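Local atomic coordinates of NADP-dependent glyceraldehyde-3-phosphate dehydrogenase (Bacillus halodurans, PDB entry 3PRL), a protein that probably oxidises glyceraldehyde 3-phosphate directly to 3-phosphoglycerate with NADP+, without phosphorylation, as a member of the aldehyde dehydrogenase family. Residues E151-N163 / A176-Q190. Sequence-based numbering, arbitrary orientation.
Sequences EPLGVVLAISPFN and ALVTGNTVVFKPATQ
With CG of Asn181 beside its own backbone N (chi1 -61°), OD1 reaches the turn at Leu153 and Gly154. The contact joins the two strands of a parallel beta-alpha-beta unit of the Rossmann-like cofactor domain of aldehyde dehydrogenases, 144-159 and 182-186, connected through helix 167-178. Asn181 OD1 takes a nearly straight bond from Gly154 N (2.9 Å, 163° at the hydrogen) and a weak, bent one from Leu153 N. The other end of the amide is held too: Asn181 ND2 donates to Ala176 O at 3.2 Å, in the carbonyl plane on a lone pair, and also to Met473 O, which should fix the amide's rotation. Next to this amide, the Pro152 ring packs on the carbonyl oxygens of Thr179 and Gly180, where a Schellman motif ends the helix.

Parallel pairing follows, the strand axes diverging by 27°: Thr182 N to Gly154 O, Val156 N to Thr182 O, Val184 N to Val156 O, Ala158 N to Val184 O, Lys186 N to Ala158 O. On the face of Val155, Leu157 and Val184, methyls mesh, Val155 CG1 lying 3.8 Å from Val184 CG2.

Toward their C-terminal ends the two segments carry Ser160, Phe162, Lys186 and Thr189, all residues of the NADP+ site, which holds no cofactor in this chain. The ring of Phe185, whose CG lies opposite the backbone N across the CA-CB bond, is directed to Ser160, whose OG sits at the ring edge, 3.3 Å from Phe185 CE1, while Pro187 CD lies over the centre of one face. A water bridges the ends, accepting from Ala188 N at 2.7 Å and hydrogen-bonded to Ser160 OG at 3.0 Å.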
loop_
_atom_site.group_PDB
_atom_site.type_symbol
_atom_site.label_atom_id
_atom_site.label_comp_id
_atom_site.label_asym_id
_atom_site.label_seq_id
_atom_site.Cartn_x
_atom_site.Cartn_y
_atom_site.Cartn_z
ATOM N N GLU D 151 7.143 -15.219 0.843
ATOM C CA GLU D 151 7.537 -16.566 1.253
ATOM C C GLU D 151 8.721 -16.455 2.216
ATOM O O GLU D 151 9.630 -15.672 1.962
ATOM C CB GLU D 151 7.937 -17.360 -0.002
ATOM C CG GLU D 151 8.672 -18.702 0.205
ATOM C CD GLU D 151 7.758 -19.889 0.499
ATOM O OE1 GLU D 151 6.726 -19.726 1.172
ATOM O OE2 GLU D 151 8.101 -21.014 0.086
ATOM N N PRO D 152 8.719 -17.227 3.324
ATOM C CA PRO D 152 9.925 -17.258 4.175
ATOM C C PRO D 152 11.184 -17.594 3.370
ATOM O O PRO D 152 11.101 -18.258 2.341
ATOM C CB PRO D 152 9.649 -18.400 5.161
ATOM C CG PRO D 152 8.331 -19.052 4.730
ATOM C CD PRO D 152 7.617 -18.030 3.889
ATOM N N LEU D 153 12.343 -17.129 3.831
ATOM C CA LEU D 153 13.599 -17.487 3.180
ATOM C C LEU D 153 14.086 -18.893 3.602
ATOM O O LEU D 153 14.696 -19.596 2.792
ATOM C CB LEU D 153 14.684 -16.422 3.455
ATOM C CG LEU D 153 14.437 -14.944 3.118
ATOM C CD1 LEU D 153 15.287 -14.047 4.016
ATOM C CD2 LEU D 153 14.715 -14.619 1.631
ATOM N N GLY D 154 13.801 -19.306 4.844
ATOM C CA GLY D 154 14.312 -20.586 5.375
ATOM C C GLY D 154 14.722 -20.600 6.851
ATOM O O GLY D 154 13.900 -20.397 7.733
ATOM N N VAL D 155 15.994 -20.886 7.114
ATOM C CA VAL D 155 16.546 -20.808 8.463
ATOM C C VAL D 155 17.276 -19.482 8.626
ATOM O O VAL D 155 18.180 -19.161 7.839
ATOM C CB VAL D 155 17.509 -22.000 8.770
ATOM C CG1 VAL D 155 18.069 -21.884 10.173
ATOM C CG2 VAL D 155 16.786 -23.330 8.628
ATOM N N VAL D 156 16.879 -18.711 9.633
ATOM C CA VAL D 156 17.448 -17.379 9.887
ATOM C C VAL D 156 18.395 -17.431 11.062
ATOM O O VAL D 156 18.048 -17.956 12.126
ATOM C CB VAL D 156 16.327 -16.290 10.109
ATOM C CG1 VAL D 156 16.870 -14.987 10.694
ATOM C CG2 VAL D 156 15.600 -15.994 8.790
ATOM N N LEU D 157 19.602 -16.898 10.864
ATOM C CA LEU D 157 20.574 -16.792 11.947
ATOM C C LEU D 157 20.444 -15.429 12.590
ATOM O O LEU D 157 20.630 -14.405 11.928
ATOM C CB LEU D 157 22.010 -17.017 11.445
ATOM C CG LEU D 157 23.072 -16.871 12.558
ATOM C CD1 LEU D 157 23.126 -18.113 13.426
ATOM C CD2 LEU D 157 24.440 -16.552 11.997
ATOM N N ALA D 158 20.073 -15.441 13.867
ATOM C CA ALA D 158 19.897 -14.240 14.667
ATOM C C ALA D 158 21.010 -14.195 15.687
ATOM O O ALA D 158 21.171 -15.130 16.495
ATOM C CB ALA D 158 18.549 -14.250 15.375
ATOM N N ILE D 159 21.781 -13.111 15.636
ATOM C CA ILE D 159 22.919 -12.921 16.523
ATOM C C ILE D 159 22.716 -11.612 17.266
ATOM O O ILE D 159 22.755 -10.539 16.670
ATOM C CB ILE D 159 24.261 -12.881 15.749
ATOM C CG1 ILE D 159 24.248 -13.868 14.568
ATOM C CG2 ILE D 159 25.461 -13.116 16.727
ATOM C CD1 ILE D 159 25.282 -13.511 13.466
ATOM N N SER D 160 22.489 -11.714 18.564
ATOM C CA SER D 160 22.154 -10.554 19.378
ATOM C C SER D 160 23.294 -10.114 20.325
ATOM O O SER D 160 24.174 -10.919 20.642
ATOM C CB SER D 160 20.840 -10.806 20.131
ATOM O OG SER D 160 20.973 -11.854 21.074
ATOM N N PRO D 161 23.270 -8.835 20.777
ATOM C CA PRO D 161 24.328 -8.234 21.598
ATOM C C PRO D 161 24.066 -8.341 23.112
ATOM O O PRO D 161 23.050 -8.901 23.509
ATOM C CB PRO D 161 24.273 -6.771 21.169
ATOM C CG PRO D 161 22.804 -6.533 20.922
ATOM C CD PRO D 161 22.154 -7.882 20.595
ATOM N N PHE D 162 24.987 -7.821 23.936
ATOM C CA PHE D 162 24.826 -7.775 25.398
ATOM C C PHE D 162 23.959 -6.579 25.811
ATOM O O PHE D 162 23.293 -6.608 26.846
ATOM C CB PHE D 162 26.200 -7.720 26.104
ATOM C CG PHE D 162 26.821 -6.345 26.141
ATOM C CD1 PHE D 162 26.434 -5.414 27.113
ATOM C CD2 PHE D 162 27.793 -5.981 25.203
ATOM C CE1 PHE D 162 26.992 -4.123 27.147
ATOM C CE2 PHE D 162 28.363 -4.699 25.229
ATOM C CZ PHE D 162 27.951 -3.764 26.217
ATOM N N ASN D 163 24.078 -5.522 25.006
ATOM C CA ASN D 163 23.240 -4.331 24.904
ATOM C C ASN D 163 21.823 -4.560 25.431
ATOM O O ASN D 163 21.400 -4.006 26.452
ATOM C CB ASN D 163 23.127 -4.042 23.374
ATOM C CG ASN D 163 23.457 -2.610 22.972
ATOM O OD1 ASN D 163 23.274 -2.243 21.798
ATOM N ND2 ASN D 163 23.982 -1.816 23.886
ATOM N N ALA D 176 10.934 -13.384 12.226
ATOM C CA ALA D 176 11.402 -14.585 11.532
ATOM C C ALA D 176 10.427 -15.759 11.607
ATOM O O ALA D 176 10.081 -16.355 10.576
ATOM C CB ALA D 176 12.807 -14.988 12.031
ATOM N N LEU D 177 9.959 -16.083 12.809
ATOM C CA LEU D 177 9.094 -17.256 12.982
ATOM C C LEU D 177 7.697 -17.003 12.459
ATOM O O LEU D 177 7.075 -17.898 11.872
ATOM C CB LEU D 177 8.977 -17.651 14.451
ATOM C CG LEU D 177 10.232 -17.850 15.317
ATOM C CD1 LEU D 177 9.782 -18.107 16.742
ATOM C CD2 LEU D 177 11.123 -18.968 14.822
ATOM N N VAL D 178 7.188 -15.796 12.688
ATOM C CA VAL D 178 5.810 -15.513 12.289
ATOM C C VAL D 178 5.636 -15.469 10.773
ATOM O O VAL D 178 4.520 -15.670 10.267
ATOM C CB VAL D 178 5.236 -14.247 12.950
ATOM C CG1 VAL D 178 5.763 -12.991 12.272
ATOM C CG2 VAL D 178 3.726 -14.303 12.894
ATOM N N THR D 179 6.727 -15.231 10.044
ATOM C CA THR D 179 6.645 -15.223 8.570
ATOM C C THR D 179 7.024 -16.583 8.017
ATOM O O THR D 179 7.088 -16.772 6.795
ATOM C CB THR D 179 7.525 -14.146 7.911
ATOM O OG1 THR D 179 8.907 -14.428 8.152
ATOM C CG2 THR D 179 7.172 -12.746 8.423
ATOM N N GLY D 180 7.289 -17.525 8.916
ATOM C CA GLY D 180 7.410 -18.916 8.518
ATOM C C GLY D 180 8.814 -19.429 8.320
ATOM O O GLY D 180 9.006 -20.508 7.757
ATOM N N ASN D 181 9.796 -18.655 8.784
ATOM C CA ASN D 181 11.204 -19.087 8.837
ATOM C C ASN D 181 11.415 -19.867 10.129
ATOM O O ASN D 181 10.554 -19.867 10.987
ATOM C CB ASN D 181 12.135 -17.866 8.826
ATOM C CG ASN D 181 11.988 -17.025 7.558
ATOM O OD1 ASN D 181 12.612 -17.326 6.543
ATOM N ND2 ASN D 181 11.167 -15.958 7.621
ATOM N N THR D 182 12.558 -20.544 10.252
ATOM C CA THR D 182 13.005 -21.064 11.544
ATOM C C THR D 182 14.263 -20.303 11.993
ATOM O O THR D 182 14.842 -19.539 11.214
ATOM C CB THR D 182 13.179 -22.598 11.538
ATOM O OG1 THR D 182 14.111 -22.983 10.517
ATOM C CG2 THR D 182 11.838 -23.266 11.272
ATOM N N VAL D 183 14.654 -20.478 13.254
ATOM C CA VAL D 183 15.741 -19.688 13.814
ATOM C C VAL D 183 16.850 -20.519 14.447
ATOM O O VAL D 183 16.617 -21.441 15.249
ATOM C CB VAL D 183 15.243 -18.594 14.795
ATOM C CG1 VAL D 183 16.406 -17.896 15.449
ATOM C CG2 VAL D 183 14.375 -17.557 14.087
ATOM N N VAL D 184 18.073 -20.183 14.059
ATOM C CA VAL D 184 19.241 -20.508 14.863
ATOM C C VAL D 184 19.612 -19.237 15.622
ATOM O O VAL D 184 19.940 -18.217 15.010
ATOM C CB VAL D 184 20.390 -21.049 13.998
ATOM C CG1 VAL D 184 21.632 -21.273 14.838
ATOM C CG2 VAL D 184 19.963 -22.348 13.378
ATOM N N PHE D 185 19.475 -19.294 16.948
ATOM C CA PHE D 185 19.701 -18.158 17.844
ATOM C C PHE D 185 21.057 -18.245 18.557
ATOM O O PHE D 185 21.307 -19.186 19.324
ATOM C CB PHE D 185 18.581 -18.070 18.890
ATOM C CG PHE D 185 18.757 -16.939 19.912
ATOM C CD1 PHE D 185 19.246 -15.683 19.523
ATOM C CD2 PHE D 185 18.411 -17.131 21.255
ATOM C CE1 PHE D 185 19.420 -14.649 20.436
ATOM C CE2 PHE D 185 18.562 -16.088 22.184
ATOM C CZ PHE D 185 19.068 -14.844 21.776
ATOM N N LYS D 186 21.913 -17.260 18.305
ATOM C CA LYS D 186 23.200 -17.130 19.030
ATOM C C LYS D 186 23.269 -15.838 19.842
ATOM O O LYS D 186 23.568 -14.788 19.279
ATOM C CB LYS D 186 24.400 -17.222 18.062
ATOM C CG LYS D 186 25.818 -17.092 18.727
ATOM C CD LYS D 186 25.910 -17.822 20.079
ATOM C CE LYS D 186 26.944 -17.215 21.024
ATOM N NZ LYS D 186 26.548 -17.405 22.465
ATOM N N PRO D 187 23.009 -15.911 21.175
ATOM C CA PRO D 187 23.121 -14.693 21.999
ATOM C C PRO D 187 24.563 -14.254 22.178
ATOM O O PRO D 187 25.454 -15.066 22.036
ATOM C CB PRO D 187 22.567 -15.132 23.368
ATOM C CG PRO D 187 22.662 -16.607 23.379
ATOM C CD PRO D 187 22.522 -17.062 21.958
ATOM N N ALA D 188 24.802 -12.982 22.489
ATOM C CA ALA D 188 26.105 -12.608 23.017
ATOM C C ALA D 188 26.324 -13.463 24.268
ATOM O O ALA D 188 25.373 -13.724 25.033
ATOM C CB ALA D 188 26.132 -11.141 23.368
ATOM N N THR D 189 27.553 -13.915 24.481
ATOM C CA THR D 189 27.835 -14.789 25.626
ATOM C C THR D 189 27.508 -14.077 26.942
ATOM O O THR D 189 26.898 -14.663 27.853
ATOM C CB THR D 189 29.282 -15.353 25.596
ATOM O OG1 THR D 189 29.367 -16.356 24.580
ATOM C CG2 THR D 189 29.667 -15.997 26.955
ATOM N N GLN D 190 27.915 -12.814 27.045
ATOM C CA GLN D 190 27.424 -11.981 28.124
ATOM C C GLN D 190 26.019 -11.528 27.705
ATOM O O GLN D 190 25.868 -10.630 26.873
ATOM C CB GLN D 190 28.363 -10.797 28.386
ATOM C CG GLN D 190 28.278 -10.243 29.822
ATOM C CD GLN D 190 28.675 -11.259 30.884
ATOM O OE1 GLN D 190 29.672 -11.966 30.737
ATOM N NE2 GLN D 190 27.894 -11.329 31.969
HETATM O O HOH W 1 22.644 -11.654 23.499
#